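Long-range contacts in alpha-L-arabinofuranosidase B (Aspergillus kawachii, PDB 6SXT), which hydrolyses terminal non-reducing alpha-L-arabinofuranosides from arabinan, arabinoxylan and arabinogalactan, using a catalytic domain joined to an arabinose-binding domain: residues R399-F403 with S437-R443; L380-F386 with H417-C423; Y101-A105 with P126-Y130; H155-C161 with S283-T289. All blocks are in the same frame, centred on the assembly; numbering follows the deposited sequence.

Interaction 1: R399-F403 with S437-R443; sequences RHYNF and SWSYPTR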
# COMPACT_ATOMS: atom_id res chain seq x y z
N ARG A 399 11.58 4.53 -16.18
CA ARG A 399 11.35 4.65 -14.72
C ARG A 399 10.64 5.96 -14.48
O ARG A 399 10.83 6.96 -15.20
CB ARG A 399 12.66 4.50 -13.94
CG ARG A 399 13.67 5.62 -14.19
CD ARG A 399 13.50 6.85 -13.33
NE ARG A 399 13.74 6.60 -11.93
CZ ARG A 399 14.92 6.43 -11.37
NH1 ARG A 399 16.05 6.65 -12.06
NH2 ARG A 399 15.03 6.03 -10.12
N HIS A 400 9.83 6.02 -13.43
CA HIS A 400 9.28 7.31 -13.02
C HIS A 400 10.20 7.99 -12.01
O HIS A 400 10.85 7.32 -11.17
CB HIS A 400 7.81 7.18 -12.57
CG HIS A 400 7.58 6.35 -11.34
ND1 HIS A 400 7.75 6.88 -10.08
CD2 HIS A 400 7.09 5.11 -11.22
CE1 HIS A 400 7.40 5.95 -9.20
NE2 HIS A 400 7.03 4.83 -9.88
N TYR A 401 10.20 9.31 -12.04
CA TYR A 401 11.01 10.18 -11.18
C TYR A 401 10.34 11.54 -11.15
O TYR A 401 10.13 12.17 -12.21
CB TYR A 401 12.44 10.30 -11.75
CG TYR A 401 13.35 10.98 -10.79
CD1 TYR A 401 13.45 12.35 -10.74
CD2 TYR A 401 14.08 10.22 -9.90
CE1 TYR A 401 14.29 12.95 -9.82
CE2 TYR A 401 14.93 10.81 -8.98
CZ TYR A 401 15.02 12.18 -8.95
OH TYR A 401 15.83 12.76 -8.03
N ASN A 402 9.92 11.97 -9.97
CA ASN A 402 9.03 13.15 -9.85
C ASN A 402 7.81 12.95 -10.76
O ASN A 402 7.25 13.91 -11.29
CB ASN A 402 9.76 14.46 -10.21
CG ASN A 402 10.64 14.95 -9.09
OD1 ASN A 402 10.35 14.69 -7.92
ND2 ASN A 402 11.75 15.60 -9.45
N PHE A 403 7.42 11.68 -10.98
CA PHE A 403 6.23 11.29 -11.77
C PHE A 403 6.36 11.62 -13.27
O PHE A 403 5.38 11.44 -14.01
CB PHE A 403 4.94 11.89 -11.21
CG PHE A 403 4.70 11.50 -9.77
CD1 PHE A 403 4.77 10.17 -9.37
CD2 PHE A 403 4.49 12.46 -8.82
CE1 PHE A 403 4.57 9.83 -8.03
CE2 PHE A 403 4.22 12.11 -7.50
CZ PHE A 403 4.32 10.81 -7.12
N SER A 437 1.77 1.84 -12.70
CA SER A 437 2.96 1.83 -11.84
C SER A 437 2.75 0.79 -10.74
O SER A 437 1.74 0.87 -10.04
CB SER A 437 3.25 3.16 -11.28
OG SER A 437 4.24 3.10 -10.25
N TRP A 438 3.69 -0.13 -10.55
CA TRP A 438 3.63 -1.05 -9.40
C TRP A 438 3.79 -0.27 -8.11
O TRP A 438 3.05 -0.53 -7.13
CB TRP A 438 4.73 -2.10 -9.51
CG TRP A 438 4.73 -3.01 -8.33
CD1 TRP A 438 3.93 -4.09 -8.12
CD2 TRP A 438 5.48 -2.82 -7.12
NE1 TRP A 438 4.14 -4.60 -6.87
CE2 TRP A 438 5.08 -3.84 -6.23
CE3 TRP A 438 6.42 -1.89 -6.71
CZ2 TRP A 438 5.60 -3.95 -4.94
CZ3 TRP A 438 6.95 -2.00 -5.45
CH2 TRP A 438 6.51 -2.98 -4.55
N SER A 439 4.72 0.70 -8.04
CA SER A 439 5.03 1.33 -6.75
C SER A 439 3.99 2.43 -6.42
O SER A 439 3.78 2.71 -5.23
CB SER A 439 6.43 1.85 -6.73
OG SER A 439 6.61 2.84 -7.73
N TYR A 440 3.37 3.03 -7.43
CA TYR A 440 2.33 4.07 -7.27
C TYR A 440 1.15 3.68 -8.11
O TYR A 440 0.94 4.19 -9.22
CB TYR A 440 2.83 5.47 -7.66
CG TYR A 440 3.76 6.14 -6.71
CD1 TYR A 440 5.09 5.73 -6.60
CD2 TYR A 440 3.31 7.20 -5.91
CE1 TYR A 440 5.97 6.41 -5.75
CE2 TYR A 440 4.17 7.83 -5.04
CZ TYR A 440 5.49 7.48 -5.02
OH TYR A 440 6.36 8.15 -4.18
N PRO A 441 0.31 2.71 -7.65
CA PRO A 441 -0.74 2.18 -8.50
C PRO A 441 -1.93 3.09 -8.81
O PRO A 441 -2.77 2.71 -9.61
CB PRO A 441 -1.17 0.90 -7.79
CG PRO A 441 -0.81 1.18 -6.34
CD PRO A 441 0.50 1.95 -6.40
N THR A 442 -1.91 4.28 -8.25
CA THR A 442 -2.83 5.33 -8.71
C THR A 442 -2.36 5.95 -10.04
O THR A 442 -3.11 6.75 -10.60
CB THR A 442 -2.97 6.47 -7.70
OG1 THR A 442 -1.68 7.01 -7.39
CG2 THR A 442 -3.60 5.96 -6.42
N ARG A 443 -1.15 5.59 -10.46
CA ARG A 443 -0.54 6.24 -11.65
C ARG A 443 -0.24 5.26 -12.75
O ARG A 443 0.08 4.10 -12.49
CB ARG A 443 0.70 6.98 -11.19
CG ARG A 443 0.39 8.17 -10.28
CD ARG A 443 1.64 8.84 -9.72
NE ARG A 443 1.22 10.00 -8.94
CZ ARG A 443 0.88 11.19 -9.43
NH1 ARG A 443 0.99 11.45 -10.71
NH2 ARG A 443 0.38 12.12 -8.63
O HOH W 1 6.55 1.71 -10.64
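His400 and Phe403 meet Ser439, Tyr440 and Arg443 in the beta-trefoil arabinose-binding domain, where both His400 and Phe403 are substrate-binding residues. The aromatic part of the contact is a cluster of His400, Phe403 and Tyr440. Phe403 turns its edge to the face of Tyr440 in a T-shaped pair, ring centroids 5.1 Å apart and planes at 81°, with Phe403 CE1 reaching 3.6 Å from Tyr440 CD2. The cation-pi part lies on Phe403 as well: the Arg443 guanidinium rests flat over one face, its plane only 15° from that of the ring, and Arg443 CZ stands 3.8 Å from the ring centroid. An extended chain from CG to NE carries it there, while Arg443 NH1 bonds to Ala454 O and forms a salt bridge with Asp464, which fixes the rotation of the group. Phe403 is thus held on a face and at an edge. Polar contacts gather at His400, whose ND1 is hydrogen-bonded to a bound diethylene glycol, probably from the crystallisation liquor. Within 437-443, Ser437 OG accepts from Tyr440 N in an ST motif. Through its other ring nitrogen, NE2, His400 donates in the ring plane to Ser439 OG at 3.0 Å.

Interaction 2: L380-F386 with H417-C423; sequences LANSQCF and HEDATFC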
# COMPACT_ATOMS: atom_id res chain seq x y z
N LEU A 380 11.40 -5.65 -12.58
CA LEU A 380 12.59 -5.58 -11.72
C LEU A 380 12.18 -5.69 -10.25
O LEU A 380 13.04 -6.15 -9.47
CB LEU A 380 13.35 -4.30 -12.01
CG LEU A 380 14.03 -4.26 -13.39
CD1 LEU A 380 14.58 -2.92 -13.64
CD2 LEU A 380 15.15 -5.30 -13.45
N ALA A 381 11.02 -5.16 -9.86
CA ALA A 381 10.59 -5.25 -8.43
C ALA A 381 9.46 -6.24 -8.20
O ALA A 381 9.12 -6.48 -7.02
CB ALA A 381 10.17 -3.90 -7.94
N ASN A 382 8.89 -6.80 -9.25
CA ASN A 382 7.77 -7.74 -9.11
C ASN A 382 7.75 -8.64 -10.32
O ASN A 382 7.59 -8.10 -11.42
CB ASN A 382 6.43 -7.02 -8.89
CG ASN A 382 5.37 -8.06 -8.60
OD1 ASN A 382 4.99 -8.83 -9.47
ND2 ASN A 382 4.91 -8.11 -7.35
N SER A 383 7.90 -9.93 -10.11
CA SER A 383 8.08 -10.86 -11.25
C SER A 383 6.79 -11.12 -12.03
O SER A 383 6.88 -11.73 -13.08
CB SER A 383 8.69 -12.16 -10.76
OG SER A 383 7.74 -12.79 -9.95
N GLN A 384 5.60 -10.69 -11.57
CA GLN A 384 4.35 -10.77 -12.37
C GLN A 384 4.28 -9.63 -13.38
O GLN A 384 3.61 -9.73 -14.36
CB GLN A 384 3.07 -10.54 -11.55
CG GLN A 384 2.79 -11.48 -10.44
CD GLN A 384 1.33 -11.25 -10.04
OE1 GLN A 384 0.45 -11.15 -10.89
NE2 GLN A 384 1.20 -11.10 -8.74
N CYS A 385 4.95 -8.53 -13.08
CA CYS A 385 4.88 -7.29 -13.83
C CYS A 385 6.11 -7.23 -14.75
O CYS A 385 6.76 -8.28 -14.98
CB CYS A 385 4.74 -6.11 -12.90
SG CYS A 385 3.18 -6.31 -11.94
N PHE A 386 6.32 -6.07 -15.36
CA PHE A 386 7.33 -5.94 -16.45
C PHE A 386 8.11 -4.65 -16.25
O PHE A 386 7.70 -3.64 -15.60
CB PHE A 386 6.68 -6.03 -17.83
CG PHE A 386 6.01 -7.35 -18.08
CD1 PHE A 386 6.76 -8.45 -18.47
CD2 PHE A 386 4.67 -7.54 -17.79
CE1 PHE A 386 6.16 -9.68 -18.66
CE2 PHE A 386 4.08 -8.77 -17.98
CZ PHE A 386 4.82 -9.85 -18.39
N HIS A 417 14.42 -0.29 -9.13
CA HIS A 417 13.60 -1.47 -9.48
C HIS A 417 12.12 -1.10 -9.34
O HIS A 417 11.32 -1.39 -10.26
CB HIS A 417 13.92 -2.68 -8.63
CG HIS A 417 15.29 -3.26 -8.86
ND1 HIS A 417 15.80 -4.22 -8.02
CD2 HIS A 417 16.23 -3.01 -9.80
CE1 HIS A 417 17.00 -4.60 -8.46
NE2 HIS A 417 17.31 -3.88 -9.52
N GLU A 418 11.79 -0.52 -8.20
CA GLU A 418 10.36 -0.17 -7.91
C GLU A 418 9.86 0.89 -8.87
O GLU A 418 8.71 0.77 -9.39
CB GLU A 418 10.20 0.29 -6.46
CG GLU A 418 10.48 -0.83 -5.46
CD GLU A 418 10.14 -0.57 -4.00
OE1 GLU A 418 10.05 0.58 -3.60
OE2 GLU A 418 10.07 -1.56 -3.28
N ASP A 419 10.70 1.90 -9.18
CA ASP A 419 10.34 3.04 -10.05
C ASP A 419 10.24 2.57 -11.51
O ASP A 419 9.70 3.31 -12.34
CB ASP A 419 11.45 4.10 -10.01
CG ASP A 419 11.66 4.89 -8.72
OD1 ASP A 419 10.78 4.81 -7.80
OD2 ASP A 419 12.71 5.68 -8.67
N ALA A 420 10.75 1.38 -11.83
CA ALA A 420 10.85 0.87 -13.22
C ALA A 420 9.94 -0.33 -13.46
O ALA A 420 10.07 -1.01 -14.47
CB ALA A 420 12.30 0.52 -13.54
N THR A 421 9.02 -0.64 -12.54
CA THR A 421 8.14 -1.82 -12.69
C THR A 421 6.72 -1.36 -12.96
O THR A 421 6.20 -0.51 -12.23
CB THR A 421 8.23 -2.70 -11.44
OG1 THR A 421 9.58 -3.13 -11.26
CG2 THR A 421 7.38 -3.93 -11.55
N PHE A 422 6.13 -1.93 -13.99
CA PHE A 422 4.77 -1.55 -14.45
C PHE A 422 3.99 -2.81 -14.69
O PHE A 422 4.47 -3.82 -15.24
CB PHE A 422 4.86 -0.67 -15.69
CG PHE A 422 5.58 0.63 -15.41
CD1 PHE A 422 4.95 1.76 -14.94
CD2 PHE A 422 6.96 0.67 -15.57
CE1 PHE A 422 5.63 2.92 -14.62
CE2 PHE A 422 7.65 1.84 -15.30
CZ PHE A 422 7.01 2.95 -14.78
N CYS A 423 2.70 -2.73 -14.34
CA CYS A 423 1.79 -3.88 -14.38
C CYS A 423 0.79 -3.65 -15.49
O CYS A 423 0.04 -2.67 -15.45
CB CYS A 423 1.07 -4.03 -13.06
SG CYS A 423 2.23 -4.27 -11.66
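With chi1 at -60°, Thr421 sets OG1 beside its own backbone N and swings CG2 anti to that N, so the two branches serve different parts of loop 380-386. Thr421 OG1 accepts from Ala381 N at 2.9 Å and donates to His417 O at 2.7 Å, joining the loop to the last turn of helix 414-419; His417 O also takes Ala420 N, from the opposite face of its carbonyl plane. Thr421 CG2 packs 3.7 Å from Cys385 CB. Beyond Thr421 the backbones form a single antiparallel bridge, a hydrogen-bonded pair in which Phe386 N reaches Phe422 O at 2.9 Å and Phe422 N reaches Phe386 O at 2.8 Å. Next to it the Cys385-Cys423 disulfide closes with a torsion of 92° about the sulfur-sulfur bond. At the other end Leu380 CB lies 3.8 Å from His417 CB, the two side chains crossing at about a right angle, and Ala381 CB rests against Glu418. Within the loop, Asn382 OD1 accepts from Gln384 N in an Asx turn. In this beta-trefoil domain the covalent link and the paired backbone bonds tie the loop to the chain just after substrate-binding Asp419, and the threonine hydroxyl, engaged as both donor and acceptor, has its rotation fixed.

Interaction 3: Y101-A105 with P126-Y130; sequences YDNLA and PGTGY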
# COMPACT_ATOMS: atom_id res chain seq x y z
N TYR A 101 -3.51 17.39 2.61
CA TYR A 101 -4.00 16.01 2.92
C TYR A 101 -3.06 15.01 2.27
O TYR A 101 -2.26 15.30 1.36
CB TYR A 101 -5.43 15.77 2.43
CG TYR A 101 -6.45 16.28 3.40
CD1 TYR A 101 -6.69 17.64 3.53
CD2 TYR A 101 -7.21 15.40 4.16
CE1 TYR A 101 -7.61 18.10 4.47
CE2 TYR A 101 -8.11 15.85 5.10
CZ TYR A 101 -8.29 17.21 5.27
OH TYR A 101 -9.23 17.64 6.16
N ASP A 102 -3.12 13.79 2.81
CA ASP A 102 -2.39 12.67 2.20
C ASP A 102 -3.20 12.08 1.07
O ASP A 102 -4.39 12.35 0.92
CB ASP A 102 -2.11 11.64 3.27
CG ASP A 102 -1.19 12.08 4.39
OD1 ASP A 102 -0.46 13.08 4.20
OD2 ASP A 102 -1.25 11.47 5.47
N ASN A 103 -2.52 11.36 0.18
CA ASN A 103 -3.18 10.66 -0.92
C ASN A 103 -4.06 9.51 -0.37
O ASN A 103 -3.68 8.85 0.64
CB ASN A 103 -2.19 10.04 -1.87
CG ASN A 103 -1.30 11.01 -2.61
OD1 ASN A 103 -0.14 10.70 -2.82
ND2 ASN A 103 -1.84 12.15 -3.04
N LEU A 104 -5.14 9.27 -1.09
CA LEU A 104 -5.88 7.98 -0.98
C LEU A 104 -5.14 6.89 -1.74
O LEU A 104 -4.48 7.13 -2.77
CB LEU A 104 -7.29 8.17 -1.53
CG LEU A 104 -8.17 9.13 -0.73
CD1 LEU A 104 -9.43 9.36 -1.50
CD2 LEU A 104 -8.45 8.62 0.63
N ALA A 105 -5.34 5.66 -1.31
CA ALA A 105 -4.79 4.48 -2.01
C ALA A 105 -5.61 4.13 -3.22
O ALA A 105 -6.85 4.21 -3.21
CB ALA A 105 -4.70 3.30 -1.07
N PRO A 126 4.37 6.17 -0.94
CA PRO A 126 4.77 7.32 -0.13
C PRO A 126 3.84 8.51 -0.40
O PRO A 126 3.60 8.89 -1.58
CB PRO A 126 6.21 7.60 -0.63
CG PRO A 126 6.68 6.23 -1.01
CD PRO A 126 5.49 5.64 -1.75
N GLY A 127 3.32 9.06 0.69
CA GLY A 127 2.38 10.18 0.61
C GLY A 127 0.94 9.76 0.87
O GLY A 127 0.08 10.63 1.01
N THR A 128 0.69 8.46 0.93
CA THR A 128 -0.65 7.91 1.18
C THR A 128 -0.87 7.76 2.69
O THR A 128 0.04 7.35 3.41
CB THR A 128 -0.77 6.56 0.45
OG1 THR A 128 -0.45 6.77 -0.93
CG2 THR A 128 -2.15 5.97 0.53
N GLY A 129 -2.09 8.03 3.15
CA GLY A 129 -2.40 7.93 4.58
C GLY A 129 -3.86 8.00 4.88
O GLY A 129 -4.58 8.74 4.22
N TYR A 130 -4.26 7.30 5.94
CA TYR A 130 -5.61 7.34 6.51
C TYR A 130 -5.54 7.62 8.01
O TYR A 130 -4.54 7.33 8.68
CB TYR A 130 -6.34 6.00 6.29
CG TYR A 130 -6.58 5.65 4.84
CD1 TYR A 130 -5.61 5.01 4.09
CD2 TYR A 130 -7.77 5.96 4.20
CE1 TYR A 130 -5.80 4.73 2.75
CE2 TYR A 130 -8.00 5.67 2.86
CZ TYR A 130 -6.99 5.05 2.13
OH TYR A 130 -7.16 4.77 0.80
O HOH W 2 1.31 8.25 -2.70
O HOH W 3 -1.85 6.40 -3.31
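Asp102 places its CB against the backbone of 126-130, 3.3 Å from Gly127 O, while its carboxylate continues past Gly129 and accepts from Asn282 through OD2. Gly129 has no side chain, which leaves room for that carboxylate. Asn103 is the centre of the contact. Asn103 N donates to Gly127 O at 2.8 Å and Asn103 O receives Gly129 N at 3.1 Å, so one residue grips the backbone on both flanks of Thr128; Thr128 CA adds a CH...O approach to the same Asn103 O. The side-chain amide of Asn103 uses its two ends differently: ND2 donates to Asp97, whereas OD1 is close to a water that also lies near Pro126 O and Thr128 OG1. Leu104 turns CB away from 126-130, yet Leu104 CD2 comes back to touch Tyr130 CE2 at 3.7 Å, the two side chains crossing at about a right angle. A second water donates to Leu104 O and Thr128 OG1, which is also hydrogen-bonded to Ser125 O. Thr128 CG2, anti to its backbone N (chi1 -55°), is led toward Asn103 O and Ala105 N. Ala105 N donates to Tyr130 OH at 2.9 Å and 161°, and Ala105 CB lies 3.4 Å from Tyr130 OH. This buried hydroxyl also bonds to Ile72 O, spanning two neighbouring backbones. The touching parts run 92° apart, a local backbone bridge between irregular loops of the catalytic domain, joining the approach to edge strand 105-106 of one antiparallel sheet to the lead into strand 130-132 of another.

Interaction 4: H155-C161 with S283-T289; sequences HYNDACC and SNGAQGT. With NAG (2-acetamido-2-deoxy-beta-D-glucopyranose), chain B; LXE ([(1~{S},2~{S},3~{S},4~{S})-2-(hydroxymethyl)-3,4-bis(oxidanyl)cyclopentyl]azanium), chain G.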
# COMPACT_ATOMS: atom_id res chain seq x y z
N HIS A 155 6.65 -5.19 1.03
CA HIS A 155 6.34 -3.83 0.55
C HIS A 155 6.63 -2.84 1.66
O HIS A 155 5.87 -2.79 2.60
CB HIS A 155 4.87 -3.74 0.09
CG HIS A 155 4.51 -2.41 -0.46
ND1 HIS A 155 3.24 -1.89 -0.35
CD2 HIS A 155 5.25 -1.49 -1.14
CE1 HIS A 155 3.22 -0.71 -0.94
NE2 HIS A 155 4.46 -0.41 -1.43
N TYR A 156 7.75 -2.13 1.60
CA TYR A 156 8.19 -1.32 2.74
C TYR A 156 9.28 -0.38 2.24
O TYR A 156 9.84 -0.61 1.17
CB TYR A 156 8.69 -2.19 3.91
CG TYR A 156 9.94 -2.95 3.56
CD1 TYR A 156 11.18 -2.39 3.82
CD2 TYR A 156 9.88 -4.22 3.01
CE1 TYR A 156 12.36 -3.06 3.50
CE2 TYR A 156 11.05 -4.90 2.70
CZ TYR A 156 12.29 -4.31 2.93
OH TYR A 156 13.41 -5.02 2.62
N ASN A 157 9.61 0.59 3.07
CA ASN A 157 10.85 1.37 2.86
C ASN A 157 11.41 1.73 4.23
O ASN A 157 11.05 1.10 5.25
CB ASN A 157 10.61 2.50 1.87
CG ASN A 157 9.75 3.64 2.40
OD1 ASN A 157 9.45 3.66 3.60
ND2 ASN A 157 9.35 4.53 1.50
N ASP A 158 12.33 2.72 4.25
CA ASP A 158 13.06 3.08 5.47
C ASP A 158 12.68 4.50 5.88
O ASP A 158 13.32 5.02 6.83
CB ASP A 158 14.57 2.91 5.23
CG ASP A 158 15.09 3.72 4.06
OD1 ASP A 158 14.34 4.47 3.48
OD2 ASP A 158 16.32 3.57 3.76
N ALA A 159 11.62 5.06 5.31
CA ALA A 159 11.18 6.44 5.60
C ALA A 159 10.12 6.43 6.68
O ALA A 159 9.38 5.46 6.81
CB ALA A 159 10.70 7.09 4.36
N CYS A 160 10.00 7.48 7.46
CA CYS A 160 9.00 7.51 8.54
C CYS A 160 7.64 7.81 7.92
O CYS A 160 7.52 8.76 7.15
CB CYS A 160 9.32 8.58 9.56
SG CYS A 160 8.19 8.53 10.95
N CYS A 161 6.59 7.03 8.21
CA CYS A 161 6.60 5.82 9.02
C CYS A 161 5.38 4.99 8.61
O CYS A 161 4.30 5.57 8.47
CB CYS A 161 6.43 6.03 10.52
SG CYS A 161 7.95 6.49 11.42
N SER A 283 4.07 12.24 9.32
CA SER A 283 5.23 11.80 8.53
C SER A 283 4.69 10.88 7.44
O SER A 283 4.03 9.90 7.82
CB SER A 283 6.27 11.09 9.36
OG SER A 283 6.91 11.98 10.30
N ASN A 284 4.95 11.16 6.19
CA ASN A 284 4.27 10.46 5.06
C ASN A 284 5.25 9.98 4.00
O ASN A 284 4.91 10.03 2.83
CB ASN A 284 3.10 11.27 4.54
CG ASN A 284 3.37 12.65 3.92
OD1 ASN A 284 3.46 12.79 2.67
ND2 ASN A 284 3.39 13.66 4.76
N GLY A 285 6.44 9.54 4.39
CA GLY A 285 7.42 9.03 3.43
C GLY A 285 7.37 7.53 3.21
O GLY A 285 8.02 7.05 2.28
N ALA A 286 6.62 6.81 4.05
CA ALA A 286 6.67 5.33 4.07
C ALA A 286 5.75 4.73 3.02
O ALA A 286 4.83 5.38 2.49
CB ALA A 286 6.35 4.80 5.45
N GLN A 287 5.99 3.46 2.76
CA GLN A 287 5.11 2.65 1.92
C GLN A 287 4.85 1.33 2.62
O GLN A 287 5.67 0.87 3.41
CB GLN A 287 5.67 2.48 0.51
CG GLN A 287 6.95 1.68 0.46
CD GLN A 287 7.64 1.71 -0.88
OE1 GLN A 287 7.31 2.56 -1.73
NE2 GLN A 287 8.57 0.77 -1.13
N GLY A 288 3.75 0.67 2.23
CA GLY A 288 3.37 -0.63 2.80
C GLY A 288 1.99 -1.01 2.34
O GLY A 288 1.35 -0.24 1.64
N THR A 289 1.59 -2.22 2.67
CA THR A 289 0.28 -2.71 2.30
C THR A 289 -0.42 -3.27 3.52
O THR A 289 0.17 -4.11 4.22
CB THR A 289 0.35 -3.83 1.25
OG1 THR A 289 0.97 -3.32 0.07
CG2 THR A 289 -1.01 -4.37 0.88
C1 NAG B . 16.57 -0.27 3.65
C2 NAG B . 17.95 0.40 3.93
C3 NAG B . 18.54 0.90 2.60
C4 NAG B . 18.64 -0.21 1.59
C5 NAG B . 17.20 -0.83 1.50
C6 NAG B . 17.15 -1.95 0.50
C7 NAG B . 18.50 1.58 6.01
C8 NAG B . 18.19 2.79 6.78
N2 NAG B . 17.84 1.50 4.86
O3 NAG B . 19.89 1.37 2.98
O4 NAG B . 18.88 0.28 0.28
O5 NAG B . 16.82 -1.37 2.75
O6 NAG B . 18.07 -2.98 0.80
O7 NAG B . 19.25 0.69 6.46
C1' LXE G . 6.80 11.33 15.85
C2' LXE G . 5.87 10.67 14.83
O2' LXE G . 4.54 10.81 15.17
C3' LXE G . 6.34 9.28 14.89
O3' LXE G . 5.71 8.50 13.79
C4' LXE G . 7.82 9.47 14.63
C5' LXE G . 8.67 8.33 15.16
O5' LXE G . 8.45 8.01 16.52
C6' LXE G . 8.13 10.84 15.35
N1' LXE G . 8.70 11.73 14.29
O HOH W 4 3.51 -3.66 4.28
O HOH W 5 4.91 1.80 -2.92
O HOH W 6 7.70 0.78 5.38
O HOH W 7 4.28 7.31 5.72
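The rim of the catalytic pocket is built here, where the vicinal disulfide of Cys160 and Cys161, joined by a cis peptide, meets the loop that follows the proton donor Asp281. Cys160 O accepts from Gly285 N at 3.1 Å, and Cys160 SG packs 3.6 Å from Ser283 CB, whose hydroxyl is hydrogen-bonded to Asp281. Cys160 SG and Cys161 SG each lie 3.8 Å from O3' of the inhibitor-derived cyclopentyl group, so the disulfide forms part of the wall around it. Ala286 CB packs close to Cys161 C and Ala159 O. Asn157 works in two directions: Asn157 ND2 donates to Gly285 O in its own amide plane, at 3.0 Å and 166°, while OD1 accepts from Ala159 N in an Asx turn that shapes the loop before the cysteines. From here 283-289 enters strand 288-296 of the large antiparallel sheet in the catalytic domain, a concanavalin-clan fold. Gln287, with CG lodged between its backbone N and carbonyl carbon (chi1 66°), extends NE2 to Tyr156 O at 3.0 Å, approaching from above the carbonyl plane, and NE2 also bonds to Glu418 of the arabinose-binding domain. A water joins Gln287 OE1 to His155 NE2. The His155 ring lies with one face over Gly288 in a CH-pi contact, and at the ring edge His155 ND1 is hydrogen-bonded to Thr289 OG1, 2.7 Å away. Away from the pocket, Asp158 OD2 accepts from N2 of an N-acetylglucosamine of the protein's own glycan at 2.8 Å.

How the interactions relate
Interaction 3 comes first along the chain, then interaction 4, then the crossed pair 2 and 1; the catalytic domain, which comes first, holds interactions 3 and 4, and the arabinose-binding domain interactions 1 and 2. Interactions 3 and 4, centres 11 Å apart, touch where Pro126 meets Gly285 and Gln287. Interactions 1 and 2, centres 10 Å apart with alternating segments, share the Arg399-Asp419 salt bridge. Across the domain boundary a hydrogen bond links interactions 2 and 4, Trp438 packs on His155, and Tyr440 rests on Pro126. Interactions 2 and 3, 22 Å apart between centres, do not touch. The touches between contacts, not the contacts themselves, form part of a directly packed domain interface.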